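Local atomic coordinates of probable FAD-dependent oxidoreductase PA4991 (Pseudomonas aeruginosa PAO1, PDB entry 5EZ7), a protein that probably works as an FAD-dependent oxidoreductase of the DAO family, with one FAD per subunit and an unknown physiological substrate. Residues T8-V13 against R201-A206; V34-A39 against S171-E176; A39-G44 against P378-A383. All blocks are in the same frame, centred on the assembly; numbering follows the deposited sequence.

All three contacts gather round the ADP half of FAD. Contacts 1 and 2, with centres about 11 Å apart, belong to one sheet, in which strands 172-174, 33-37, 10-13 and 201-204 run side by side and parallel; V34 O and V36 N of contact 2 probably bond to I12 of contact 1. Contact 3 lies outside this sheet, its centre about 8 Å from that of contact 2, with which it shares A39. In chain order come 8-13, 34-39, 39-44, 171-176, 201-206 and 378-383, so contact 1 encloses contact 2, while 378-383, close to the C-terminus, returns to meet the loop after strand 33-37. The cofactor site thus draws on distant parts of the chain.

Contact 1: residues T8-V13 against R201-A206; sequences TDILIV and RVVLSA. With FAD (flavin-adenine dinucleotide), chain B.
I10-V13 and R201-L204 are adjacent parallel strands of the Rossmann-type sheet that binds FAD. Their backbones alternate as donors and acceptors, from R201 N on D9 O to V13 N on V203 O (2.8 Å), and L11 O is taken both by V203 N at 2.9 Å and, more weakly, by the CA-H of V202. On one face, I12 CD1 lies beside V203 CB at 3.9 Å, and I10 CG2 meets V203 CG2 at 3.7 Å. On the other, V13 and L204 run side by side, L204 CD2 touching V13 CB at 4.0 Å. Because V13 CG1 stands anti to the backbone N (chi1 -180°), it reaches the adenine, 3.6 Å from FAD C2A. Past the strand ends the chain of 201-206 closes on the cofactor: S205 N bonds to V13 O at 2.9 Å, while A206 O comes within 3.2 Å of FAD C8A. The hydroxyl of S205 is hydrogen-bonded to the carbonyl O of G14, at the start of the glycine-rich turn. L213 of helix 210-216 packs on V13, L204 and A206, L190 of strand 186-192 on L11, V13 and V202, and L35 of strand 33-37 on I12.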
loop_
_atom_site.group_PDB
_atom_site.type_symbol
_atom_site.label_atom_id
_atom_site.label_comp_id
_atom_site.label_asym_id
_atom_site.label_seq_id
_atom_site.Cartn_x
_atom_site.Cartn_y
_atom_site.Cartn_z
ATOM N N THR A 8 -16.392 14.826 -14.569
ATOM C CA THR A 8 -16.140 14.997 -13.131
ATOM C C THR A 8 -15.108 16.087 -12.898
ATOM O O THR A 8 -14.681 16.763 -13.839
ATOM C CB THR A 8 -15.602 13.703 -12.401
ATOM O OG1 THR A 8 -14.537 13.092 -13.167
ATOM C CG2 THR A 8 -16.745 12.760 -12.071
ATOM N N ASP A 9 -14.701 16.225 -11.630
ATOM C CA ASP A 9 -13.646 17.116 -11.245
ATOM C C ASP A 9 -12.290 16.465 -11.364
ATOM O O ASP A 9 -11.448 17.025 -12.034
ATOM C CB ASP A 9 -13.887 17.652 -9.830
ATOM C CG ASP A 9 -15.230 18.426 -9.712
ATOM O OD1 ASP A 9 -15.580 19.228 -10.631
ATOM O OD2 ASP A 9 -15.928 18.190 -8.702
ATOM N N ILE A 10 -12.062 15.354 -10.651
ATOM C CA ILE A 10 -10.754 14.656 -10.673
ATOM C C ILE A 10 -10.956 13.220 -11.113
ATOM O O ILE A 10 -11.833 12.517 -10.602
ATOM C CB ILE A 10 -9.951 14.802 -9.346
ATOM C CG1 ILE A 10 -9.536 16.272 -9.152
ATOM C CG2 ILE A 10 -8.622 14.062 -9.407
ATOM C CD1 ILE A 10 -10.499 16.973 -8.287
ATOM N N LEU A 11 -10.187 12.834 -12.119
ATOM C CA LEU A 11 -10.164 11.491 -12.669
ATOM C C LEU A 11 -8.871 10.798 -12.188
ATOM O O LEU A 11 -7.800 11.291 -12.484
ATOM C CB LEU A 11 -10.184 11.637 -14.176
ATOM C CG LEU A 11 -10.033 10.447 -15.100
ATOM C CD1 LEU A 11 -10.968 9.291 -14.781
ATOM C CD2 LEU A 11 -10.224 10.982 -16.542
ATOM N N ILE A 12 -8.962 9.734 -11.391
ATOM C CA ILE A 12 -7.810 9.041 -10.806
ATOM C C ILE A 12 -7.608 7.723 -11.596
ATOM O O ILE A 12 -8.590 7.042 -11.901
ATOM C CB ILE A 12 -8.064 8.644 -9.325
ATOM C CG1 ILE A 12 -8.702 9.734 -8.484
ATOM C CG2 ILE A 12 -6.795 8.172 -8.599
ATOM C CD1 ILE A 12 -7.962 10.990 -8.468
ATOM N N VAL A 13 -6.363 7.375 -11.945
ATOM C CA VAL A 13 -6.065 6.107 -12.634
ATOM C C VAL A 13 -5.229 5.273 -11.673
ATOM O O VAL A 13 -4.113 5.654 -11.286
ATOM C CB VAL A 13 -5.324 6.299 -13.978
ATOM C CG1 VAL A 13 -5.035 4.958 -14.664
ATOM C CG2 VAL A 13 -6.137 7.181 -14.913
ATOM N N ARG A 201 -8.723 17.821 -13.634
ATOM C CA ARG A 201 -7.394 17.193 -13.522
ATOM C C ARG A 201 -7.438 15.711 -13.708
ATOM O O ARG A 201 -8.478 15.125 -13.540
ATOM C CB ARG A 201 -6.786 17.465 -12.140
ATOM C CG ARG A 201 -6.451 18.922 -11.906
ATOM C CD ARG A 201 -5.308 19.391 -12.789
ATOM N NE ARG A 201 -4.847 20.732 -12.441
ATOM C CZ ARG A 201 -5.276 21.886 -12.943
ATOM N NH1 ARG A 201 -6.254 21.966 -13.845
ATOM N NH2 ARG A 201 -4.691 23.003 -12.530
ATOM N N VAL A 202 -6.272 15.130 -13.992
ATOM C CA VAL A 202 -6.075 13.676 -14.115
ATOM C C VAL A 202 -4.880 13.322 -13.223
ATOM O O VAL A 202 -3.783 13.920 -13.352
ATOM C CB VAL A 202 -5.795 13.216 -15.574
ATOM C CG1 VAL A 202 -5.567 11.695 -15.649
ATOM C CG2 VAL A 202 -6.941 13.587 -16.493
ATOM N N VAL A 203 -5.105 12.383 -12.304
ATOM C CA VAL A 203 -4.077 11.889 -11.423
ATOM C C VAL A 203 -3.719 10.431 -11.725
ATOM O O VAL A 203 -4.598 9.536 -11.716
ATOM C CB VAL A 203 -4.515 11.958 -9.964
ATOM C CG1 VAL A 203 -3.342 11.564 -9.044
ATOM C CG2 VAL A 203 -5.021 13.353 -9.623
ATOM N N LEU A 204 -2.424 10.189 -11.921
ATOM C CA LEU A 204 -1.881 8.822 -12.121
ATOM C C LEU A 204 -1.286 8.278 -10.830
ATOM O O LEU A 204 -0.176 8.673 -10.418
ATOM C CB LEU A 204 -0.824 8.811 -13.207
ATOM C CG LEU A 204 -1.191 9.446 -14.521
ATOM C CD1 LEU A 204 -0.048 9.243 -15.496
ATOM C CD2 LEU A 204 -2.460 8.839 -15.063
ATOM N N SER A 205 -2.060 7.396 -10.180
ATOM C CA SER A 205 -1.641 6.655 -8.981
ATOM C C SER A 205 -1.650 5.146 -9.307
ATOM O O SER A 205 -2.206 4.329 -8.577
ATOM C CB SER A 205 -2.576 6.974 -7.811
ATOM O OG SER A 205 -3.906 6.700 -8.181
ATOM N N ALA A 206 -1.009 4.796 -10.416
ATOM C CA ALA A 206 -1.113 3.464 -10.986
ATOM C C ALA A 206 0.085 2.568 -10.660
ATOM O O ALA A 206 0.216 1.511 -11.223
ATOM C CB ALA A 206 -1.336 3.537 -12.486
HETATM P PA FAD B . -0.340 -0.152 -6.148
HETATM O O1A FAD B . -0.854 -0.772 -4.890
HETATM O O2A FAD B . 0.648 -0.883 -7.013
HETATM O O5B FAD B . -1.614 0.246 -7.005
HETATM C C5B FAD B . -1.525 0.642 -8.360
HETATM C C4B FAD B . -2.852 0.269 -8.987
HETATM O O4B FAD B . -2.918 0.815 -10.315
HETATM C C3B FAD B . -3.024 -1.250 -9.076
HETATM O O3B FAD B . -4.230 -1.667 -8.431
HETATM C C2B FAD B . -3.046 -1.511 -10.571
HETATM O O2B FAD B . -3.875 -2.597 -10.978
HETATM C C1B FAD B . -3.511 -0.167 -11.139
HETATM N N9A FAD B . -3.073 0.064 -12.520
HETATM C C8A FAD B . -1.852 -0.182 -13.025
HETATM N N7A FAD B . -1.819 0.146 -14.328
HETATM C C5A FAD B . -3.025 0.617 -14.666
HETATM C C6A FAD B . -3.642 1.124 -15.899
HETATM N N6A FAD B . -2.900 1.190 -17.015
HETATM N N1A FAD B . -4.923 1.525 -15.859
HETATM C C2A FAD B . -5.643 1.454 -14.724
HETATM N N3A FAD B . -5.145 0.995 -13.557
HETATM C C4A FAD B . -3.861 0.566 -13.477
HETATM N N1 FAD B . 4.601 0.181 2.930
HETATM C C2 FAD B . 4.370 0.416 4.240
HETATM O O2 FAD B . 4.106 1.585 4.609
HETATM N N3 FAD B . 4.412 -0.561 5.163
HETATM C C4 FAD B . 4.689 -1.824 4.852
HETATM O O4 FAD B . 4.710 -2.715 5.723
HETATM C C4X FAD B . 4.950 -2.158 3.447
HETATM N N5 FAD B . 5.239 -3.419 3.072
HETATM C C5X FAD B . 5.464 -3.716 1.780
HETATM C C6 FAD B . 5.742 -5.032 1.433
HETATM C C7 FAD B . 5.976 -5.381 0.118
HETATM C C7M FAD B . 6.255 -6.811 -0.233
HETATM C C8 FAD B . 5.904 -4.339 -0.938
HETATM C C8M FAD B . 6.137 -4.659 -2.399
HETATM C C9 FAD B . 5.638 -3.028 -0.588
HETATM C C9A FAD B . 5.413 -2.659 0.737
HETATM N N10 FAD B . 5.127 -1.321 1.127
HETATM C C10 FAD B . 4.878 -1.046 2.477
HETATM C "C1'" FAD B . 5.034 -0.241 0.159
HETATM C "C2'" FAD B . 3.599 -0.178 -0.337
HETATM O "O2'" FAD B . 3.081 -1.485 -0.619
HETATM C "C3'" FAD B . 3.487 0.720 -1.561
HETATM O "O3'" FAD B . 4.245 1.923 -1.322
HETATM C "C4'" FAD B . 2.031 1.084 -1.839
HETATM O "O4'" FAD B . 1.155 -0.019 -1.602
HETATM C "C5'" FAD B . 1.836 1.534 -3.274
HETATM O "O5'" FAD B . 0.494 2.013 -3.436
HETATM P P FAD B . -0.001 2.443 -4.892
HETATM O O1P FAD B . -1.498 2.605 -4.854
HETATM O O2P FAD B . 0.865 3.577 -5.308
HETATM O O3P FAD B . 0.453 1.206 -5.806
#

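Contact 2: residues V34-A39 against S171-E176. With FAD (flavin-adenine dinucleotide), chain B.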
loop_
_atom_site.group_PDB
_atom_site.type_symbol
_atom_site.label_atom_id
_atom_site.label_comp_id
_atom_site.label_asym_id
_atom_site.label_seq_id
_atom_site.Cartn_x
_atom_site.Cartn_y
_atom_site.Cartn_z
ATOM N N VAL A 34 -13.994 10.096 -10.643
ATOM C CA VAL A 34 -14.022 8.750 -11.184
ATOM C C VAL A 34 -12.660 8.119 -10.904
ATOM O O VAL A 34 -11.622 8.784 -11.104
ATOM C CB VAL A 34 -14.276 8.782 -12.703
ATOM C CG1 VAL A 34 -14.065 7.419 -13.347
ATOM C CG2 VAL A 34 -15.709 9.254 -12.985
ATOM N N LEU A 35 -12.655 6.851 -10.469
ATOM C CA LEU A 35 -11.413 6.113 -10.243
ATOM C C LEU A 35 -11.416 4.893 -11.125
ATOM O O LEU A 35 -12.292 4.029 -11.015
ATOM C CB LEU A 35 -11.266 5.707 -8.785
ATOM C CG LEU A 35 -9.888 5.164 -8.364
ATOM C CD1 LEU A 35 -9.714 5.181 -6.839
ATOM C CD2 LEU A 35 -9.621 3.751 -8.877
ATOM N N VAL A 36 -10.383 4.806 -11.949
ATOM C CA VAL A 36 -10.294 3.827 -13.011
ATOM C C VAL A 36 -9.240 2.829 -12.613
ATOM O O VAL A 36 -8.124 3.230 -12.286
ATOM C CB VAL A 36 -9.884 4.488 -14.357
ATOM C CG1 VAL A 36 -9.739 3.434 -15.452
ATOM C CG2 VAL A 36 -10.938 5.495 -14.780
ATOM N N GLU A 37 -9.605 1.550 -12.641
ATOM C CA GLU A 37 -8.705 0.420 -12.306
ATOM C C GLU A 37 -8.845 -0.668 -13.378
ATOM O O GLU A 37 -9.959 -1.008 -13.783
ATOM C CB GLU A 37 -9.053 -0.129 -10.915
ATOM C CG GLU A 37 -8.503 -1.509 -10.622
ATOM C CD GLU A 37 -6.995 -1.466 -10.434
ATOM O OE1 GLU A 37 -6.260 -2.194 -11.177
ATOM O OE2 GLU A 37 -6.592 -0.704 -9.506
ATOM N N SER A 38 -7.715 -1.185 -13.839
ATOM C CA SER A 38 -7.655 -2.098 -14.988
ATOM C C SER A 38 -7.648 -3.576 -14.545
ATOM O O SER A 38 -7.857 -4.475 -15.357
ATOM C CB SER A 38 -6.419 -1.764 -15.859
ATOM O OG SER A 38 -5.219 -1.786 -15.071
ATOM N N ALA A 39 -7.393 -3.823 -13.276
ATOM C CA ALA A 39 -7.433 -5.177 -12.741
ATOM C C ALA A 39 -8.207 -5.119 -11.430
ATOM O O ALA A 39 -9.345 -4.732 -11.433
ATOM C CB ALA A 39 -6.004 -5.767 -12.560
ATOM N N SER A 171 -17.977 6.117 -7.727
ATOM C CA SER A 171 -16.853 6.607 -8.528
ATOM C C SER A 171 -16.057 5.495 -9.229
ATOM O O SER A 171 -15.307 5.776 -10.159
ATOM C CB SER A 171 -15.906 7.493 -7.681
ATOM O OG SER A 171 -15.270 6.802 -6.618
ATOM N N LEU A 172 -16.218 4.245 -8.795
ATOM C CA LEU A 172 -15.334 3.178 -9.241
ATOM C C LEU A 172 -15.630 2.630 -10.626
ATOM O O LEU A 172 -16.740 2.161 -10.892
ATOM C CB LEU A 172 -15.383 2.029 -8.263
ATOM C CG LEU A 172 -14.911 2.314 -6.858
ATOM C CD1 LEU A 172 -15.100 1.028 -6.050
ATOM C CD2 LEU A 172 -13.474 2.790 -6.849
ATOM N N LEU A 173 -14.606 2.608 -11.475
ATOM C CA LEU A 173 -14.749 2.144 -12.829
ATOM C C LEU A 173 -13.652 1.151 -13.230
ATOM O O LEU A 173 -12.461 1.485 -13.258
ATOM C CB LEU A 173 -14.731 3.338 -13.775
ATOM C CG LEU A 173 -14.748 2.999 -15.269
ATOM C CD1 LEU A 173 -15.998 2.262 -15.726
ATOM C CD2 LEU A 173 -14.592 4.291 -16.021
ATOM N N ALA A 174 -14.080 -0.058 -13.582
ATOM C CA ALA A 174 -13.249 -0.987 -14.334
ATOM C C ALA A 174 -13.039 -0.477 -15.754
ATOM O O ALA A 174 -13.980 -0.412 -16.518
ATOM C CB ALA A 174 -13.879 -2.394 -14.375
ATOM N N GLY A 175 -11.798 -0.172 -16.095
ATOM C CA GLY A 175 -11.418 0.180 -17.453
ATOM C C GLY A 175 -10.029 -0.318 -17.792
ATOM O O GLY A 175 -9.098 -0.158 -17.020
ATOM N N GLU A 176 -9.900 -0.927 -18.953
ATOM C CA GLU A 176 -8.688 -1.598 -19.345
ATOM C C GLU A 176 -7.809 -0.733 -20.234
ATOM O O GLU A 176 -6.617 -0.635 -20.012
ATOM C CB GLU A 176 -9.018 -2.921 -20.053
ATOM C CG GLU A 176 -9.332 -4.063 -19.085
ATOM C CD GLU A 176 -9.506 -5.422 -19.772
ATOM O OE1 GLU A 176 -9.455 -5.489 -21.034
ATOM O OE2 GLU A 176 -9.709 -6.432 -19.039
HETATM P PA FAD B . -0.340 -0.152 -6.148
HETATM O O1A FAD B . -0.854 -0.772 -4.890
HETATM O O2A FAD B . 0.648 -0.883 -7.013
HETATM O O5B FAD B . -1.614 0.246 -7.005
HETATM C C5B FAD B . -1.525 0.642 -8.360
HETATM C C4B FAD B . -2.852 0.269 -8.987
HETATM O O4B FAD B . -2.918 0.815 -10.315
HETATM C C3B FAD B . -3.024 -1.250 -9.076
HETATM O O3B FAD B . -4.230 -1.667 -8.431
HETATM C C2B FAD B . -3.046 -1.511 -10.571
HETATM O O2B FAD B . -3.875 -2.597 -10.978
HETATM C C1B FAD B . -3.511 -0.167 -11.139
HETATM N N9A FAD B . -3.073 0.064 -12.520
HETATM C C8A FAD B . -1.852 -0.182 -13.025
HETATM N N7A FAD B . -1.819 0.146 -14.328
HETATM C C5A FAD B . -3.025 0.617 -14.666
HETATM C C6A FAD B . -3.642 1.124 -15.899
HETATM N N6A FAD B . -2.900 1.190 -17.015
HETATM N N1A FAD B . -4.923 1.525 -15.859
HETATM C C2A FAD B . -5.643 1.454 -14.724
HETATM N N3A FAD B . -5.145 0.995 -13.557
HETATM C C4A FAD B . -3.861 0.566 -13.477
HETATM N N1 FAD B . 4.601 0.181 2.930
HETATM C C2 FAD B . 4.370 0.416 4.240
HETATM O O2 FAD B . 4.106 1.585 4.609
HETATM N N3 FAD B . 4.412 -0.561 5.163
HETATM C C4 FAD B . 4.689 -1.824 4.852
HETATM O O4 FAD B . 4.710 -2.715 5.723
HETATM C C4X FAD B . 4.950 -2.158 3.447
HETATM N N5 FAD B . 5.239 -3.419 3.072
HETATM C C5X FAD B . 5.464 -3.716 1.780
HETATM C C6 FAD B . 5.742 -5.032 1.433
HETATM C C7 FAD B . 5.976 -5.381 0.118
HETATM C C7M FAD B . 6.255 -6.811 -0.233
HETATM C C8 FAD B . 5.904 -4.339 -0.938
HETATM C C8M FAD B . 6.137 -4.659 -2.399
HETATM C C9 FAD B . 5.638 -3.028 -0.588
HETATM C C9A FAD B . 5.413 -2.659 0.737
HETATM N N10 FAD B . 5.127 -1.321 1.127
HETATM C C10 FAD B . 4.878 -1.046 2.477
HETATM C "C1'" FAD B . 5.034 -0.241 0.159
HETATM C "C2'" FAD B . 3.599 -0.178 -0.337
HETATM O "O2'" FAD B . 3.081 -1.485 -0.619
HETATM C "C3'" FAD B . 3.487 0.720 -1.561
HETATM O "O3'" FAD B . 4.245 1.923 -1.322
HETATM C "C4'" FAD B . 2.031 1.084 -1.839
HETATM O "O4'" FAD B . 1.155 -0.019 -1.602
HETATM C "C5'" FAD B . 1.836 1.534 -3.274
HETATM O "O5'" FAD B . 0.494 2.013 -3.436
HETATM P P FAD B . -0.001 2.443 -4.892
HETATM O O1P FAD B . -1.498 2.605 -4.854
HETATM O O2P FAD B . 0.865 3.577 -5.308
HETATM O O3P FAD B . 0.453 1.206 -5.806
#
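V34-E37 and L172-A174 pair as parallel strands at the edge of the Rossmann-type sheet, strand 172-174 being outermost. The strand part is close and largely buried. L173 is held through both its backbone N and its backbone O, the N giving a bond to L35 O (2.8 Å) and the O receiving E37 N (2.9 Å). L35 N on S171 O and G175 N on E37 O complete the pairing at the two ends. On one face L173 CD2 lies 4.0 Å from V36 CG2 and also meets V34 CG1; on the other L172 CD2 touches L35 CB. S38 still belongs to the close part: its CA-H approaches G175 O, with S38 CA 3.2 Å from that oxygen, and on the FAD side S38 OG sits close to the adenine, 3.2 Å from FAD N3A. The loose, solvent-facing side lies at E176, whose CB points away from 34-39 and whose exposed side chain adds little more than its CG, 4.0 Å from S38 O, while its backbone N bonds to the side chain of D193. E37 is the acidic residue at the end of the second strand that holds the adenosine ribose, as is usual in Rossmann-type FAD enzymes. Its chain, bent at chi2 (71°), turns the carboxylate to the sugar hydroxyls: OE1 takes FAD O2B in a contact modelled as very short, its exact length doubtful, and also A39 N through the anti lone pair, while OE2 accepts FAD O3B at 2.8 Å and the amide of G15.

Contact 3: residues A39-G44 against P378-A383; sequences ASLGGG and PRPPLA. With FAD (flavin-adenine dinucleotide), chain B.
In both L41 and L382 the CG is set anti to the residue's own carbonyl carbon (chi1 -57° and -66°), and this brings L41 CD1 against L382 CD2 at 3.7 Å although the CB of L382 starts out away from the other segment. CD2, the other methyl of L41, meets P380 at its CG (3.8 Å), the two side chains lying at an angle, so the leucine is held between a proline and a leucine of 378-383. Two backbone bonds clamp the same residue: L41 N gives its hydrogen to P381 O at 2.7 Å, and L41 O receives A383 N at 3.1 Å. A383 points its methyl at the bend of the other segment, 3.5 Å from G43 CA and 3.4 Å from S40 OG. That bend is a type II beta turn from S40 to G43, closed by G43 N on S40 O; G42, at its third position, has the positive phi (73°) expected there. A165 of helix 157-168 packs on L41 and I161 of the same helix on L382, while P381 and L382 keep an exposed side. Past the turn G44 lies beside the pyrophosphate, its CA 3.7 Å from FAD O2A. Segment 378-383, near the end of the chain, thus packs along the glycine-rich loop that follows the second strand of the Rossmann-type FAD-binding fold and borders the ribose and phosphates of the cofactor.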
loop_
_atom_site.group_PDB
_atom_site.type_symbol
_atom_site.label_atom_id
_atom_site.label_comp_id
_atom_site.label_asym_id
_atom_site.label_seq_id
_atom_site.Cartn_x
_atom_site.Cartn_y
_atom_site.Cartn_z
ATOM N N ALA A 39 -7.393 -3.823 -13.276
ATOM C CA ALA A 39 -7.433 -5.177 -12.741
ATOM C C ALA A 39 -8.207 -5.119 -11.430
ATOM O O ALA A 39 -9.345 -4.732 -11.433
ATOM C CB ALA A 39 -6.004 -5.767 -12.560
ATOM N N SER A 40 -7.603 -5.478 -10.312
ATOM C CA SER A 40 -8.350 -5.557 -9.087
ATOM C C SER A 40 -7.827 -4.540 -8.096
ATOM O O SER A 40 -6.622 -4.253 -8.041
ATOM C CB SER A 40 -8.301 -6.976 -8.553
ATOM O OG SER A 40 -6.982 -7.358 -8.273
ATOM N N LEU A 41 -8.744 -3.958 -7.348
ATOM C CA LEU A 41 -8.391 -2.946 -6.380
ATOM C C LEU A 41 -7.493 -3.522 -5.282
ATOM O O LEU A 41 -7.768 -4.584 -4.737
ATOM C CB LEU A 41 -9.632 -2.402 -5.698
ATOM C CG LEU A 41 -10.743 -1.802 -6.508
ATOM C CD1 LEU A 41 -11.986 -1.707 -5.641
ATOM C CD2 LEU A 41 -10.294 -0.468 -7.027
ATOM N N GLY A 42 -6.453 -2.777 -4.955
ATOM C CA GLY A 42 -5.404 -3.244 -4.045
ATOM C C GLY A 42 -4.447 -4.293 -4.626
ATOM O O GLY A 42 -3.565 -4.761 -3.915
ATOM N N GLY A 43 -4.587 -4.643 -5.900
ATOM C CA GLY A 43 -3.962 -5.850 -6.458
ATOM C C GLY A 43 -2.522 -5.725 -6.989
ATOM O O GLY A 43 -1.944 -6.704 -7.490
ATOM N N GLY A 44 -1.933 -4.540 -6.912
ATOM C CA GLY A 44 -0.505 -4.399 -7.232
ATOM C C GLY A 44 0.214 -4.605 -5.911
ATOM O O GLY A 44 0.063 -5.640 -5.254
ATOM N N PRO A 378 -19.313 -0.460 -14.960
ATOM C CA PRO A 378 -18.682 -1.722 -14.583
ATOM C C PRO A 378 -17.639 -1.483 -13.455
ATOM O O PRO A 378 -16.954 -0.465 -13.435
ATOM C CB PRO A 378 -18.047 -2.220 -15.888
ATOM C CG PRO A 378 -17.986 -1.044 -16.802
ATOM C CD PRO A 378 -19.106 -0.139 -16.391
ATOM N N ARG A 379 -17.604 -2.393 -12.488
ATOM C CA ARG A 379 -16.887 -2.168 -11.257
ATOM C C ARG A 379 -15.689 -3.088 -11.181
ATOM O O ARG A 379 -15.771 -4.265 -11.533
ATOM C CB ARG A 379 -17.782 -2.373 -10.052
ATOM C CG ARG A 379 -19.045 -1.540 -10.139
ATOM C CD ARG A 379 -19.750 -1.450 -8.807
ATOM N NE ARG A 379 -19.483 -0.148 -8.220
ATOM C CZ ARG A 379 -18.929 0.094 -7.034
ATOM N NH1 ARG A 379 -18.562 -0.880 -6.191
ATOM N NH2 ARG A 379 -18.751 1.363 -6.683
ATOM N N PRO A 380 -14.554 -2.543 -10.748
ATOM C CA PRO A 380 -13.385 -3.407 -10.575
ATOM C C PRO A 380 -13.592 -4.400 -9.398
ATOM O O PRO A 380 -14.335 -4.089 -8.468
ATOM C CB PRO A 380 -12.247 -2.413 -10.300
ATOM C CG PRO A 380 -12.915 -1.219 -9.711
ATOM C CD PRO A 380 -14.346 -1.188 -10.222
ATOM N N PRO A 381 -12.996 -5.604 -9.485
ATOM C CA PRO A 381 -13.015 -6.499 -8.336
ATOM C C PRO A 381 -11.963 -6.134 -7.282
ATOM O O PRO A 381 -11.042 -5.420 -7.573
ATOM C CB PRO A 381 -12.745 -7.878 -8.964
ATOM C CG PRO A 381 -12.087 -7.616 -10.270
ATOM C CD PRO A 381 -12.381 -6.222 -10.680
ATOM N N LEU A 382 -12.123 -6.651 -6.071
ATOM C CA LEU A 382 -11.112 -6.599 -5.037
ATOM C C LEU A 382 -10.125 -7.726 -5.149
ATOM O O LEU A 382 -10.477 -8.830 -5.521
ATOM C CB LEU A 382 -11.743 -6.680 -3.654
ATOM C CG LEU A 382 -12.614 -5.492 -3.270
ATOM C CD1 LEU A 382 -13.361 -5.853 -1.998
ATOM C CD2 LEU A 382 -11.758 -4.291 -2.962
ATOM N N ALA A 383 -8.877 -7.430 -4.813
ATOM C CA ALA A 383 -7.810 -8.420 -4.826
ATOM C C ALA A 383 -7.861 -9.283 -3.563
ATOM O O ALA A 383 -8.207 -8.801 -2.486
ATOM C CB ALA A 383 -6.458 -7.744 -4.909
HETATM P PA FAD B . -0.340 -0.152 -6.148
HETATM O O1A FAD B . -0.854 -0.772 -4.890
HETATM O O2A FAD B . 0.648 -0.883 -7.013
HETATM O O5B FAD B . -1.614 0.246 -7.005
HETATM C C5B FAD B . -1.525 0.642 -8.360
HETATM C C4B FAD B . -2.852 0.269 -8.987
HETATM O O4B FAD B . -2.918 0.815 -10.315
HETATM C C3B FAD B . -3.024 -1.250 -9.076
HETATM O O3B FAD B . -4.230 -1.667 -8.431
HETATM C C2B FAD B . -3.046 -1.511 -10.571
HETATM O O2B FAD B . -3.875 -2.597 -10.978
HETATM C C1B FAD B . -3.511 -0.167 -11.139
HETATM N N9A FAD B . -3.073 0.064 -12.520
HETATM C C8A FAD B . -1.852 -0.182 -13.025
HETATM N N7A FAD B . -1.819 0.146 -14.328
HETATM C C5A FAD B . -3.025 0.617 -14.666
HETATM C C6A FAD B . -3.642 1.124 -15.899
HETATM N N6A FAD B . -2.900 1.190 -17.015
HETATM N N1A FAD B . -4.923 1.525 -15.859
HETATM C C2A FAD B . -5.643 1.454 -14.724
HETATM N N3A FAD B . -5.145 0.995 -13.557
HETATM C C4A FAD B . -3.861 0.566 -13.477
HETATM N N1 FAD B . 4.601 0.181 2.930
HETATM C C2 FAD B . 4.370 0.416 4.240
HETATM O O2 FAD B . 4.106 1.585 4.609
HETATM N N3 FAD B . 4.412 -0.561 5.163
HETATM C C4 FAD B . 4.689 -1.824 4.852
HETATM O O4 FAD B . 4.710 -2.715 5.723
HETATM C C4X FAD B . 4.950 -2.158 3.447
HETATM N N5 FAD B . 5.239 -3.419 3.072
HETATM C C5X FAD B . 5.464 -3.716 1.780
HETATM C C6 FAD B . 5.742 -5.032 1.433
HETATM C C7 FAD B . 5.976 -5.381 0.118
HETATM C C7M FAD B . 6.255 -6.811 -0.233
HETATM C C8 FAD B . 5.904 -4.339 -0.938
HETATM C C8M FAD B . 6.137 -4.659 -2.399
HETATM C C9 FAD B . 5.638 -3.028 -0.588
HETATM C C9A FAD B . 5.413 -2.659 0.737
HETATM N N10 FAD B . 5.127 -1.321 1.127
HETATM C C10 FAD B . 4.878 -1.046 2.477
HETATM C "C1'" FAD B . 5.034 -0.241 0.159
HETATM C "C2'" FAD B . 3.599 -0.178 -0.337
HETATM O "O2'" FAD B . 3.081 -1.485 -0.619
HETATM C "C3'" FAD B . 3.487 0.720 -1.561
HETATM O "O3'" FAD B . 4.245 1.923 -1.322
HETATM C "C4'" FAD B . 2.031 1.084 -1.839
HETATM O "O4'" FAD B . 1.155 -0.019 -1.602
HETATM C "C5'" FAD B . 1.836 1.534 -3.274
HETATM O "O5'" FAD B . 0.494 2.013 -3.436
HETATM P P FAD B . -0.001 2.443 -4.892
HETATM O O1P FAD B . -1.498 2.605 -4.854
HETATM O O2P FAD B . 0.865 3.577 -5.308
HETATM O O3P FAD B . 0.453 1.206 -5.806
#